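Local structure of cytochrome P450 (Zobellia galactanivorans, 6G5O) at residues 91-96 against 136-141; 189-194 against 212-217; 32-37 against 279-284. The protein is a member of the cytochrome P450 family, a mainly helical fold that holds a haem group, protoporphyrin IX containing iron, in its core. One frame throughout, in Å; residues are numbered along the deposited sequence.

In the fold
Interactions 1 and 2 are neighbours, with centres about 11 Å apart, and interaction 3 lies far off. Its centre is about 38 Å from that of interaction 1 and about 36 Å from that of interaction 2. Along the chain, interaction 1 closes before interaction 2 opens, and both fall between the two halves of interaction 3. Interactions 1 and 2 touch directly: L139 O pairs with M191 N, and the ring of F91 packs on T217. Together they join helices 79-92, 122-139, 191-196 and 207-220 beside the haem. Interaction 3 ties an early strand and helix to a late beta hairpin, so it brings together distant parts of the sequence.

Interaction 1 (91-96 against 136-141); sequences FKRPLQ and TLLLNT
R93 grips the end of helix 122-139 with two hydrogen bonds, one from each terminal nitrogen. Its NH2 donates to L137 O at 2.8 Å, and that oxygen lies in the guanidinium plane. The N-H...O angle is 154°. NH1 donates to L138 O, also at 2.8 Å, but this bond is more bent, at 141°, and the oxygen is tilted out of the plane. The bend at chi3 (51°) turns the guanidinium edge toward the two carbonyls. Both belong to the last turn of the helix, where a Schellman motif with N140 as its C-prime residue ends it. The positive guanidinium there probably suits the negative end of the helix dipole.

The apolar part is buried. L138 sends CD2 to F91 CE1 at 4.1 Å and CD1 to P94 CG at 4.1 Å. Its side chain also touches the haem. The other side is looser and partly exposed: N140 CB comes only to 4.0 Å from R93 NH2, while N140 ND2 bonds to D189 O.

Around the contact, W90 adds a cation-pi partner for R93. Helix 97-117 covers L137, L138 and P94 through Y99. Helix 333-350 packs on P94, and helix 207-220 meets F91 and L139.

Interaction 2 (189-194 against 212-217); sequences DDMYSV and GVMVLT. With HEM (protoporphyrin IX containing Fe), chain C.
M191 and M214 meet sulfur to sulfur, with M191 SD 3.5 Å from M214 SD. The two side chains run antiparallel alongside one another. M191 is fully extended, with CG anti to the backbone N (chi1 -166°), and this carries its methyl group across to helix 207-220. There CE lies 4.0 Å from V213 CG1 and meets T217 OG1 tip to tip at 3.9 Å. M214 instead folds at chi2 and chi3. The fold sets its CE over one face of the Y192 ring, 4.0 Å from the centroid, as a CH-pi contact. M214 SD stands obliquely to the same ring, so the pair is also a Met-aromatic contact.

The next shell sets the helices that carry these groups. D190 is the N-cap of helix 191-196. Its OD1 accepts from S193 N at 3.0 Å and from S193 OG at 2.8 Å, from opposite faces of the carboxylate plane. On the facing helix, V213 O takes both T217 N and T217 OG1. The hydroxyl bond is 2.7 Å long and fixes the rotation of T217. W90 and F91 of helix 79-92 also pack on M191, and helix 169-185 packs on Y192.

On its haem side, helix 207-220 lines the pocket with L216 and T217. L216 CD2 is 3.5 Å from the haem methyl CMD. A water is bound to the haem iron.

No hydrogen bond crosses between the segments. Cohesion comes from buried, polarisable sulfur, methyl and ring surfaces, and the hydroxyl of T217 is satisfied within its own helix.

Interaction 3 (32-37 against 279-284); sequences LLRHKD and HVCEHA
V280 and D37 are brought together by their first torsions. V280 has CG1 anti to the backbone N (chi1 -163°), which sends this methyl group across to segment 32-37. D37 has its carboxylate carbon on the far side from its own carbonyl carbon (chi1 -70°). This torsion swings the carboxylate toward the hairpin, where OD1 faces V280 CG1 and OD2 faces C281 SG. The side chains of D37 and V280 lie side by side, pointing opposite ways, and D37 OD1 is 4.1 Å from V280 CG1. The same methyl group meets the branch point of L32, with V280 CG1 4.1 Å from L32 CG. These two side chains cross at about a right angle. L32 is the buried member of the contact.

C281 adds the polar edge. Its SG lies 3.5 Å from D37 OD2, and R34 NH1 is more distant, at 4.1 Å. The sulfur meets the guanidinium obliquely. R34 is extended from CG to NE, and its NE donates to R14 O of helix 11-16.

No hydrogen bond crosses the contact. The contact rests on an apolar meeting of V280 with L32 and a sulfur-to-carboxylate approach of C281 to D37, near the surface.

Segment 32-37 leaves strand 29-32 of the mixed sheet, where L32 pairs with S292, and enters helix 35-43 with R34 at its N-cap. From the hairpin, H283 stacks its ring on Y19 of strand 19-22. V280 N bonds to H283 O at 3.0 Å, and H283 N returns to V280 O at 3.1 Å. C281 and E282 both have positive phi. This is a beta hairpin with a two-residue loop, C281 and E282, in a type I' turn, packed here against the strand-to-helix junction of a P450 fold.

Interaction 1 (91-96 against 136-141)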
loop_
_atom_site.group_PDB
_atom_site.type_symbol
_atom_site.label_atom_id
_atom_site.label_comp_id
_atom_site.label_asym_id
_atom_site.label_seq_id
_atom_site.Cartn_x
_atom_site.Cartn_y
_atom_site.Cartn_z
ATOM N N PHE A 91 13.655 -0.632 7.082
ATOM C CA PHE A 91 12.187 -0.585 7.085
ATOM C C PHE A 91 11.534 -0.982 8.432
ATOM O O PHE A 91 10.398 -0.666 8.656
ATOM C CB PHE A 91 11.611 -1.461 5.977
ATOM C CG PHE A 91 11.632 -0.827 4.610
ATOM C CD1 PHE A 91 10.615 -0.008 4.222
ATOM C CD2 PHE A 91 12.662 -1.093 3.711
ATOM C CE1 PHE A 91 10.618 0.579 2.967
ATOM C CE2 PHE A 91 12.679 -0.514 2.468
ATOM C CZ PHE A 91 11.650 0.314 2.074
ATOM N N LYS A 92 12.292 -1.621 9.316
ATOM C CA LYS A 92 11.819 -1.975 10.650
ATOM C C LYS A 92 11.978 -0.803 11.643
ATOM O O LYS A 92 11.438 -0.879 12.744
ATOM C CB LYS A 92 12.548 -3.226 11.195
ATOM C CG LYS A 92 11.673 -4.407 11.586
ATOM C CD LYS A 92 11.266 -5.326 10.444
ATOM N N ARG A 93 12.677 0.260 11.245
ATOM C CA ARG A 93 12.873 1.415 12.129
ATOM C C ARG A 93 11.612 2.033 12.752
ATOM O O ARG A 93 11.712 2.624 13.808
ATOM C CB ARG A 93 13.710 2.518 11.434
ATOM C CG ARG A 93 15.220 2.249 11.434
ATOM C CD ARG A 93 15.962 3.067 10.372
ATOM N NE ARG A 93 15.615 4.474 10.450
ATOM C CZ ARG A 93 14.767 5.123 9.650
ATOM N NH1 ARG A 93 14.132 4.518 8.620
ATOM N NH2 ARG A 93 14.567 6.423 9.878
ATOM N N PRO A 94 10.453 1.958 12.100
ATOM C CA PRO A 94 9.279 2.601 12.756
ATOM C C PRO A 94 8.830 1.907 14.066
ATOM O O PRO A 94 7.919 2.385 14.744
ATOM C CB PRO A 94 8.190 2.524 11.707
ATOM C CG PRO A 94 8.931 2.386 10.410
ATOM C CD PRO A 94 10.156 1.586 10.707
ATOM N N LEU A 95 9.461 0.783 14.403
ATOM C CA LEU A 95 9.221 0.144 15.704
ATOM C C LEU A 95 9.846 0.857 16.918
ATOM O O LEU A 95 9.569 0.486 18.064
ATOM C CB LEU A 95 9.702 -1.307 15.648
ATOM C CG LEU A 95 8.772 -2.273 14.876
ATOM C CD1 LEU A 95 9.389 -3.683 14.766
ATOM C CD2 LEU A 95 7.338 -2.292 15.455
ATOM N N GLN A 96 10.730 1.819 16.648
ATOM C CA GLN A 96 11.521 2.531 17.662
ATOM C C GLN A 96 10.644 3.610 18.326
ATOM O O GLN A 96 9.828 4.245 17.645
ATOM C CB GLN A 96 12.714 3.229 17.019
ATOM C CG GLN A 96 13.864 2.326 16.492
ATOM C CD GLN A 96 14.824 3.094 15.510
ATOM O OE1 GLN A 96 15.836 2.546 15.016
ATOM N NE2 GLN A 96 14.492 4.356 15.220
ATOM N N THR A 136 9.214 11.490 5.585
ATOM C CA THR A 136 10.473 12.113 5.967
ATOM C C THR A 136 11.170 11.348 7.106
ATOM O O THR A 136 12.450 11.296 7.173
ATOM C CB THR A 136 10.293 13.577 6.404
ATOM O OG1 THR A 136 9.403 13.638 7.532
ATOM C CG2 THR A 136 9.712 14.410 5.248
ATOM N N LEU A 137 10.358 10.751 7.984
ATOM C CA LEU A 137 10.883 9.892 9.054
ATOM C C LEU A 137 11.454 8.581 8.530
ATOM O O LEU A 137 12.499 8.156 8.976
ATOM C CB LEU A 137 9.822 9.548 10.113
ATOM C CG LEU A 137 9.066 10.759 10.701
ATOM C CD1 LEU A 137 7.957 10.352 11.648
ATOM C CD2 LEU A 137 10.039 11.703 11.394
ATOM N N LEU A 138 10.752 7.926 7.635
ATOM C CA LEU A 138 11.242 6.662 7.083
ATOM C C LEU A 138 12.549 6.877 6.308
ATOM O O LEU A 138 13.485 6.091 6.440
ATOM C CB LEU A 138 10.203 6.011 6.159
ATOM C CG LEU A 138 10.508 4.591 5.682
ATOM C CD1 LEU A 138 10.400 3.548 6.799
ATOM C CD2 LEU A 138 9.619 4.209 4.514
ATOM N N LEU A 139 12.581 7.943 5.519
ATOM C CA LEU A 139 13.724 8.281 4.710
ATOM C C LEU A 139 14.836 9.008 5.489
ATOM O O LEU A 139 15.983 9.040 5.031
ATOM C CB LEU A 139 13.284 9.108 3.524
ATOM C CG LEU A 139 12.968 8.395 2.222
ATOM C CD1 LEU A 139 12.063 7.237 2.481
ATOM C CD2 LEU A 139 12.343 9.386 1.249
ATOM N N ASN A 140 14.488 9.563 6.659
ATOM C CA ASN A 140 15.413 10.330 7.494
ATOM C C ASN A 140 16.007 11.513 6.709
ATOM O O ASN A 140 17.225 11.723 6.706
ATOM C CB ASN A 140 16.520 9.431 8.069
ATOM C CG ASN A 140 17.323 10.114 9.172
ATOM O OD1 ASN A 140 16.806 10.950 9.901
ATOM N ND2 ASN A 140 18.589 9.757 9.289
ATOM N N THR A 141 15.119 12.223 6.006
ATOM C CA THR A 141 15.401 13.479 5.353
ATOM C C THR A 141 14.877 14.647 6.221
ATOM O O THR A 141 14.049 14.465 7.126
ATOM C CB THR A 141 14.683 13.614 3.985
ATOM O OG1 THR A 141 13.262 13.599 4.168
ATOM C CG2 THR A 141 15.045 12.530 3.047
#

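Interaction 2 (189-194 against 212-217)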
loop_
_atom_site.group_PDB
_atom_site.type_symbol
_atom_site.label_atom_id
_atom_site.label_comp_id
_atom_site.label_asym_id
_atom_site.label_seq_id
_atom_site.Cartn_x
_atom_site.Cartn_y
_atom_site.Cartn_z
ATOM N N ASP A 189 23.000 10.677 6.533
ATOM C CA ASP A 189 22.266 9.703 7.352
ATOM C C ASP A 189 20.951 9.267 6.729
ATOM O O ASP A 189 20.248 8.447 7.314
ATOM C CB ASP A 189 21.935 10.335 8.718
ATOM C CG ASP A 189 23.090 10.260 9.688
ATOM O OD1 ASP A 189 24.265 10.117 9.256
ATOM O OD2 ASP A 189 22.813 10.310 10.911
ATOM N N ASP A 190 20.611 9.836 5.575
ATOM C CA ASP A 190 19.352 9.585 4.902
ATOM C C ASP A 190 19.397 8.245 4.160
ATOM O O ASP A 190 20.470 7.663 4.020
ATOM C CB ASP A 190 18.992 10.767 3.970
ATOM C CG ASP A 190 19.941 10.912 2.758
ATOM O OD1 ASP A 190 20.922 10.138 2.605
ATOM O OD2 ASP A 190 19.652 11.797 1.920
ATOM N N MET A 191 18.242 7.749 3.729
ATOM C CA MET A 191 18.159 6.413 3.168
ATOM C C MET A 191 19.086 6.211 1.933
ATOM O O MET A 191 19.672 5.135 1.749
ATOM C CB MET A 191 16.708 6.094 2.794
ATOM C CG MET A 191 16.387 4.634 2.510
ATOM S SD MET A 191 14.641 4.446 2.055
ATOM C CE MET A 191 14.574 2.696 1.638
ATOM N N TYR A 192 19.176 7.235 1.093
ATOM C CA TYR A 192 20.055 7.238 -0.086
ATOM C C TYR A 192 21.497 6.915 0.298
ATOM O O TYR A 192 22.140 6.027 -0.281
ATOM C CB TYR A 192 20.041 8.596 -0.739
ATOM C CG TYR A 192 18.661 9.075 -1.163
ATOM C CD1 TYR A 192 18.099 8.652 -2.357
ATOM C CD2 TYR A 192 17.955 9.990 -0.377
ATOM C CE1 TYR A 192 16.869 9.085 -2.746
ATOM C CE2 TYR A 192 16.700 10.448 -0.750
ATOM C CZ TYR A 192 16.163 9.991 -1.920
ATOM O OH TYR A 192 14.944 10.459 -2.321
ATOM N N SER A 193 21.973 7.615 1.315
ATOM C CA SER A 193 23.350 7.470 1.788
ATOM C C SER A 193 23.613 6.122 2.382
ATOM O O SER A 193 24.629 5.508 2.086
ATOM C CB SER A 193 23.665 8.548 2.826
ATOM O OG SER A 193 23.674 9.798 2.178
ATOM N N VAL A 194 22.688 5.660 3.217
ATOM C CA VAL A 194 22.764 4.332 3.770
ATOM C C VAL A 194 22.781 3.236 2.691
ATOM O O VAL A 194 23.479 2.266 2.839
ATOM C CB VAL A 194 21.588 4.039 4.724
ATOM C CG1 VAL A 194 21.627 2.589 5.193
ATOM C CG2 VAL A 194 21.655 4.967 5.940
ATOM N N GLY A 212 16.561 1.630 -7.967
ATOM C CA GLY A 212 15.619 0.515 -7.898
ATOM C C GLY A 212 14.849 0.394 -6.565
ATOM O O GLY A 212 13.638 0.155 -6.564
ATOM N N VAL A 213 15.548 0.593 -5.456
ATOM C CA VAL A 213 14.926 0.570 -4.160
ATOM C C VAL A 213 14.110 1.836 -3.912
ATOM O O VAL A 213 13.019 1.784 -3.341
ATOM C CB VAL A 213 15.987 0.469 -3.039
ATOM C CG1 VAL A 213 15.306 0.459 -1.656
ATOM C CG2 VAL A 213 16.848 -0.781 -3.248
ATOM N N MET A 214 14.673 2.974 -4.310
ATOM C CA MET A 214 14.080 4.269 -3.970
ATOM C C MET A 214 12.834 4.631 -4.772
ATOM O O MET A 214 11.839 5.123 -4.194
ATOM C CB MET A 214 15.120 5.374 -4.029
ATOM C CG MET A 214 16.199 5.301 -2.972
ATOM S SD MET A 214 15.589 5.123 -1.278
ATOM C CE MET A 214 14.599 6.644 -1.181
ATOM N N VAL A 215 12.826 4.333 -6.071
ATOM C CA VAL A 215 11.598 4.552 -6.856
ATOM C C VAL A 215 10.442 3.683 -6.323
ATOM O O VAL A 215 9.279 4.122 -6.234
ATOM C CB VAL A 215 11.788 4.220 -8.356
ATOM C CG1 VAL A 215 10.438 4.270 -9.092
ATOM C CG2 VAL A 215 12.781 5.169 -9.007
ATOM N N LEU A 216 10.758 2.422 -6.039
ATOM C CA LEU A 216 9.798 1.507 -5.467
ATOM C C LEU A 216 9.258 2.009 -4.160
ATOM O O LEU A 216 8.079 1.925 -3.919
ATOM C CB LEU A 216 10.428 0.150 -5.249
ATOM C CG LEU A 216 9.651 -0.861 -4.401
ATOM C CD1 LEU A 216 8.331 -1.274 -5.065
ATOM C CD2 LEU A 216 10.580 -2.057 -4.131
ATOM N N THR A 217 10.139 2.513 -3.324
ATOM C CA THR A 217 9.757 3.046 -2.028
ATOM C C THR A 217 8.784 4.255 -2.105
ATOM O O THR A 217 7.802 4.313 -1.350
ATOM C CB THR A 217 11.021 3.390 -1.222
ATOM O OG1 THR A 217 11.760 2.182 -1.008
ATOM C CG2 THR A 217 10.680 3.982 0.092
HETATM C CHA HEM C . 5.074 -4.945 -1.383
HETATM C CHB HEM C . 0.654 -3.507 -0.068
HETATM C CHC HEM C . 2.510 0.436 1.980
HETATM C CHD HEM C . 6.793 -0.668 0.148
HETATM C C1A HEM C . 3.713 -4.899 -1.177
HETATM C C2A HEM C . 2.791 -5.904 -1.591
HETATM C C3A HEM C . 1.589 -5.495 -1.212
HETATM C C4A HEM C . 1.705 -4.238 -0.577
HETATM C CMA HEM C . 0.336 -6.275 -1.436
HETATM C CAA HEM C . 3.068 -7.239 -2.281
HETATM C CBA HEM C . 3.381 -7.003 -3.750
HETATM C CGA HEM C . 3.760 -8.291 -4.445
HETATM O O1A HEM C . 4.425 -8.236 -5.476
HETATM O O2A HEM C . 3.446 -9.416 -4.014
HETATM C C1B HEM C . 0.782 -2.310 0.604
HETATM C C2B HEM C . -0.309 -1.708 1.265
HETATM C C3B HEM C . 0.190 -0.563 1.842
HETATM C C4B HEM C . 1.647 -0.544 1.501
HETATM C CMB HEM C . -1.726 -2.197 1.269
HETATM C CAB HEM C . -0.404 0.466 2.692
HETATM C CBB HEM C . -1.593 0.405 3.259
HETATM C C1C HEM C . 3.845 0.495 1.675
HETATM C C2C HEM C . 4.690 1.564 1.967
HETATM C C3C HEM C . 5.905 1.282 1.397
HETATM C C4C HEM C . 5.775 0.009 0.783
HETATM C CMC HEM C . 4.351 2.787 2.760
HETATM C CAC HEM C . 7.142 2.073 1.450
HETATM C CBC HEM C . 7.331 3.249 2.040
HETATM C C1D HEM C . 6.654 -1.968 -0.365
HETATM C C2D HEM C . 7.801 -2.708 -0.922
HETATM C C3D HEM C . 7.348 -3.905 -1.331
HETATM C C4D HEM C . 5.904 -3.868 -1.072
HETATM C CMD HEM C . 9.204 -2.206 -0.946
HETATM C CAD HEM C . 8.163 -5.015 -1.968
HETATM C CBD HEM C . 8.608 -6.139 -1.017
HETATM C CGD HEM C . 9.487 -7.164 -1.759
HETATM O O1D HEM C . 9.536 -7.181 -3.039
HETATM O O2D HEM C . 10.197 -8.028 -1.139
HETATM N NA HEM C . 3.019 -3.852 -0.592
HETATM N NB HEM C . 1.899 -1.596 0.755
HETATM N NC HEM C . 4.488 -0.431 0.935
HETATM N ND HEM C . 5.566 -2.713 -0.477
HETATM FE FE HEM C . 3.819 -2.205 0.111
HETATM O O HOH W 1 3.161 -1.265 -1.825
#

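Interaction 3 (32-37 against 279-284)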
loop_
_atom_site.group_PDB
_atom_site.type_symbol
_atom_site.label_atom_id
_atom_site.label_comp_id
_atom_site.label_asym_id
_atom_site.label_seq_id
_atom_site.Cartn_x
_atom_site.Cartn_y
_atom_site.Cartn_z
ATOM N N LEU A 32 -6.429 -14.274 -10.356
ATOM C CA LEU A 32 -6.785 -15.268 -9.348
ATOM C C LEU A 32 -7.582 -14.619 -8.184
ATOM O O LEU A 32 -7.178 -13.602 -7.651
ATOM C CB LEU A 32 -5.526 -15.934 -8.828
ATOM C CG LEU A 32 -4.941 -17.032 -9.727
ATOM C CD1 LEU A 32 -5.083 -16.741 -11.210
ATOM C CD2 LEU A 32 -3.480 -17.321 -9.417
ATOM N N LEU A 33 -8.695 -15.224 -7.795
ATOM C CA LEU A 33 -9.650 -14.576 -6.919
ATOM C C LEU A 33 -9.864 -15.244 -5.561
ATOM O O LEU A 33 -10.391 -14.608 -4.647
ATOM C CB LEU A 33 -10.977 -14.464 -7.642
ATOM C CG LEU A 33 -10.956 -13.744 -8.998
ATOM C CD1 LEU A 33 -12.349 -13.849 -9.628
ATOM C CD2 LEU A 33 -10.525 -12.281 -8.876
ATOM N N ARG A 34 -9.469 -16.501 -5.416
ATOM C CA ARG A 34 -9.654 -17.214 -4.145
ATOM C C ARG A 34 -8.443 -17.133 -3.228
ATOM O O ARG A 34 -7.309 -17.309 -3.676
ATOM C CB ARG A 34 -9.958 -18.680 -4.420
ATOM C CG ARG A 34 -11.290 -18.881 -5.136
ATOM C CD ARG A 34 -11.516 -20.335 -5.504
ATOM N NE ARG A 34 -12.796 -20.504 -6.195
ATOM C CZ ARG A 34 -13.095 -21.517 -7.016
ATOM N NH1 ARG A 34 -12.201 -22.471 -7.270
ATOM N NH2 ARG A 34 -14.295 -21.555 -7.601
ATOM N N HIS A 35 -8.697 -16.915 -1.944
ATOM C CA HIS A 35 -7.636 -16.903 -0.921
ATOM C C HIS A 35 -6.575 -18.030 -1.056
ATOM O O HIS A 35 -5.370 -17.761 -1.080
ATOM C CB HIS A 35 -8.270 -16.927 0.465
ATOM C CG HIS A 35 -7.342 -16.569 1.587
ATOM N ND1 HIS A 35 -6.640 -17.517 2.309
ATOM C CD2 HIS A 35 -7.073 -15.373 2.175
ATOM C CE1 HIS A 35 -5.951 -16.916 3.267
ATOM N NE2 HIS A 35 -6.184 -15.613 3.203
ATOM N N LYS A 36 -7.031 -19.278 -1.137
ATOM C CA LYS A 36 -6.149 -20.473 -1.158
ATOM C C LYS A 36 -5.225 -20.456 -2.386
ATOM O O LYS A 36 -4.052 -20.816 -2.293
ATOM C CB LYS A 36 -7.013 -21.759 -1.148
ATOM C CG LYS A 36 -6.283 -23.076 -0.809
ATOM N N ASP A 37 -5.757 -20.008 -3.512
ATOM C CA ASP A 37 -5.015 -20.002 -4.761
ATOM C C ASP A 37 -4.037 -18.839 -4.825
ATOM O O ASP A 37 -2.945 -18.949 -5.413
ATOM C CB ASP A 37 -5.963 -19.872 -5.974
ATOM C CG ASP A 37 -6.811 -21.134 -6.214
ATOM O OD1 ASP A 37 -6.244 -22.247 -6.297
ATOM O OD2 ASP A 37 -8.053 -20.990 -6.343
ATOM N N HIS A 279 -2.203 -25.085 -14.817
ATOM C CA HIS A 279 -3.615 -24.752 -14.599
ATOM C C HIS A 279 -3.828 -24.157 -13.197
ATOM O O HIS A 279 -3.086 -24.452 -12.258
ATOM C CB HIS A 279 -4.506 -26.012 -14.728
ATOM C CG HIS A 279 -4.226 -26.840 -15.947
ATOM N ND1 HIS A 279 -4.951 -26.718 -17.117
ATOM C CD2 HIS A 279 -3.286 -27.789 -16.179
ATOM C CE1 HIS A 279 -4.463 -27.551 -18.018
ATOM N NE2 HIS A 279 -3.459 -28.219 -17.471
ATOM N N VAL A 280 -4.854 -23.325 -13.071
ATOM C CA VAL A 280 -5.321 -22.837 -11.777
ATOM C C VAL A 280 -6.847 -22.822 -11.831
ATOM O O VAL A 280 -7.434 -22.246 -12.755
ATOM C CB VAL A 280 -4.851 -21.397 -11.478
ATOM C CG1 VAL A 280 -4.995 -21.084 -9.992
ATOM C CG2 VAL A 280 -3.409 -21.185 -11.913
ATOM N N CYS A 281 -7.478 -23.449 -10.838
ATOM C CA CYS A 281 -8.917 -23.705 -10.863
ATOM C C CYS A 281 -9.339 -24.499 -12.105
ATOM O O CYS A 281 -10.390 -24.184 -12.688
ATOM C CB CYS A 281 -9.707 -22.384 -10.829
ATOM S SG CYS A 281 -9.099 -21.173 -9.647
ATOM N N GLU A 282 -8.523 -25.475 -12.529
ATOM C CA GLU A 282 -8.797 -26.263 -13.751
ATOM C C GLU A 282 -8.898 -25.423 -15.053
ATOM O O GLU A 282 -9.459 -25.884 -16.057
ATOM C CB GLU A 282 -10.077 -27.114 -13.574
ATOM C CG GLU A 282 -9.861 -28.508 -12.997
ATOM C CD GLU A 282 -9.456 -28.525 -11.540
ATOM O OE1 GLU A 282 -9.298 -29.638 -10.992
ATOM O OE2 GLU A 282 -9.285 -27.439 -10.948
ATOM N N HIS A 283 -8.354 -24.201 -15.028
ATOM C CA HIS A 283 -8.320 -23.309 -16.195
ATOM C C HIS A 283 -6.867 -23.188 -16.632
ATOM O O HIS A 283 -5.973 -23.010 -15.804
ATOM C CB HIS A 283 -8.897 -21.930 -15.871
ATOM C CG HIS A 283 -8.784 -20.950 -16.999
ATOM N ND1 HIS A 283 -7.849 -19.937 -17.009
ATOM C CD2 HIS A 283 -9.476 -20.832 -18.158
ATOM C CE1 HIS A 283 -7.972 -19.236 -18.125
ATOM N NE2 HIS A 283 -8.954 -19.758 -18.837
ATOM N N ALA A 284 -6.627 -23.301 -17.932
ATOM C CA ALA A 284 -5.274 -23.428 -18.427
ATOM C C ALA A 284 -4.677 -22.037 -18.541
ATOM O O ALA A 284 -5.391 -21.068 -18.880
ATOM C CB ALA A 284 -5.268 -24.145 -19.773
#